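Local atomic coordinates of probable dipeptidase (Pseudomonas aeruginosa, PDB entry 3B40), a protein that probably acts as a metal-dependent dipeptidase of the membrane dipeptidase (M19) family, hydrolysing dipeptides. Residues R245-S248 against D249-Q253. The protein carries 11 engineered substitutions. Sequence-based numbering, arbitrary orientation.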
loop_
_atom_site.group_PDB
_atom_site.type_symbol
_atom_site.label_atom_id
_atom_site.label_comp_id
_atom_site.label_asym_id
_atom_site.label_seq_id
_atom_site.Cartn_x
_atom_site.Cartn_y
_atom_site.Cartn_z
ATOM N N ARG A 245 7.016 -8.508 6.264
ATOM C CA ARG A 245 6.216 -7.438 5.615
ATOM C C ARG A 245 6.292 -6.070 6.312
ATOM O O ARG A 245 6.209 -5.026 5.653
ATOM C CB ARG A 245 4.750 -7.890 5.433
ATOM C CG ARG A 245 3.789 -6.889 4.655
ATOM C CD ARG A 245 4.323 -6.327 3.323
ATOM N NE ARG A 245 3.293 -5.439 2.695
ATOM C CZ ARG A 245 3.238 -4.117 2.821
ATOM N NH1 ARG A 245 4.184 -3.446 3.485
ATOM N NH2 ARG A 245 2.240 -3.448 2.248
ATOM N N ASN A 246 6.523 -6.069 7.631
ATOM C CA ASN A 246 6.681 -4.837 8.422
ATOM C C ASN A 246 8.149 -4.336 8.477
ATOM O O ASN A 246 9.072 -5.088 8.132
ATOM C CB ASN A 246 6.102 -5.069 9.837
ATOM C CG ASN A 246 4.569 -5.011 9.864
ATOM O OD1 ASN A 246 3.940 -4.717 8.848
ATOM N ND2 ASN A 246 3.968 -5.187 11.055
ATOM N N LEU A 247 8.352 -3.084 8.915
ATOM C CA LEU A 247 9.649 -2.399 8.903
ATOM C C LEU A 247 10.434 -2.514 10.248
ATOM O O LEU A 247 9.872 -2.333 11.337
ATOM C CB LEU A 247 9.425 -0.915 8.582
ATOM C CG LEU A 247 8.919 -0.532 7.173
ATOM C CD1 LEU A 247 8.637 0.946 7.071
ATOM C CD2 LEU A 247 9.947 -0.933 6.116
ATOM N N SER A 248 11.719 -2.809 10.165
ATOM C CA SER A 248 12.600 -2.758 11.325
ATOM C C SER A 248 12.855 -1.282 11.549
ATOM O O SER A 248 12.642 -0.480 10.638
ATOM C CB SER A 248 13.912 -3.470 11.046
ATOM O OG SER A 248 14.633 -2.819 10.005
ATOM N N ASP A 249 13.314 -0.925 12.747
ATOM C CA ASP A 249 13.735 0.477 13.049
ATOM C C ASP A 249 14.776 0.965 12.059
ATOM O O ASP A 249 14.679 2.088 11.570
ATOM C CB ASP A 249 14.295 0.587 14.475
ATOM C CG ASP A 249 13.237 0.401 15.544
ATOM O OD1 ASP A 249 12.056 0.065 15.250
ATOM O OD2 ASP A 249 13.593 0.637 16.713
ATOM N N HIS A 250 15.740 0.103 11.719
ATOM C CA HIS A 250 16.797 0.477 10.771
ATOM C C HIS A 250 16.279 0.795 9.346
ATOM O O HIS A 250 16.750 1.721 8.701
ATOM C CB HIS A 250 17.893 -0.589 10.720
ATOM C CG HIS A 250 19.040 -0.208 9.824
ATOM N ND1 HIS A 250 19.199 -0.733 8.561
ATOM C CD2 HIS A 250 20.054 0.675 9.998
ATOM C CE1 HIS A 250 20.262 -0.193 7.993
ATOM N NE2 HIS A 250 20.800 0.661 8.846
ATOM N N GLU A 251 15.306 0.017 8.862
ATOM C CA GLU A 251 14.685 0.296 7.559
ATOM C C GLU A 251 14.001 1.676 7.553
ATOM O O GLU A 251 14.148 2.462 6.599
ATOM C CB GLU A 251 13.677 -0.807 7.195
ATOM C CG GLU A 251 14.355 -2.109 6.784
ATOM C CD GLU A 251 13.386 -3.266 6.579
ATOM O OE1 GLU A 251 12.675 -3.683 7.537
ATOM O OE2 GLU A 251 13.358 -3.788 5.459
ATOM N N MET A 252 13.282 1.965 8.630
ATOM C CA MET A 252 12.679 3.284 8.891
ATOM C C MET A 252 13.720 4.406 8.886
ATOM O O MET A 252 13.503 5.467 8.291
ATOM C CB MET A 252 11.918 3.284 10.243
ATOM C CG MET A 252 10.607 2.454 10.343
ATOM S SD MET A 252 9.784 2.465 12.024
ATOM C CE MET A 252 9.742 0.715 12.175
ATOM N N GLN A 253 14.867 4.180 9.526
ATOM C CA GLN A 253 15.918 5.210 9.544
ATOM C C GLN A 253 16.420 5.512 8.129
ATOM O O GLN A 253 16.668 6.658 7.792
ATOM C CB GLN A 253 17.092 4.785 10.423
ATOM C CG GLN A 253 16.846 4.956 11.945
ATOM C CD GLN A 253 16.431 6.383 12.312
ATOM O OE1 GLN A 253 17.217 7.335 12.140
ATOM N NE2 GLN A 253 15.192 6.537 12.811
HETATM O O HOH W 1 11.744 -6.136 7.792
HETATM O O HOH W 2 10.105 -1.856 14.038
#
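With chi1 at 64°, S248 holds its OG between its own backbone N and carbonyl carbon, while E251 swings CG to the side of its backbone N (chi1 -73°) and then runs extended back toward S248. Together they make a capping box at the start of helix 249-257. S248 OG accepts from E251 N at 3.1 Å, and E251 OE1 in turn accepts from S248 N at 2.9 Å through its anti lone pair, in an almost straight bond. The first full helical turn closes just behind, with M252 N reaching S248 O at 3.2 Å. A water sits within hydrogen-bonding distance of both E251 OE1 and N246 O and may link the carboxylate to the incoming loop; the other oxygen, OE2, is hydrogen-bonded to T216 OG1. Elsewhere at the cap, a second water donates to both L247 O and D249 OD1, which Y344 OH also holds. M252, bent at its thioether, brings CE to 4.0 Å from L247 CB. This cap ends the loop that follows strand 230-235 of the parallel TIM-barrel sheet. L247 and M252 both pack on I262 of strand 261-265; L247 and E251 touch L219 of helix 216-225, and M252 also lies against helix 335-349.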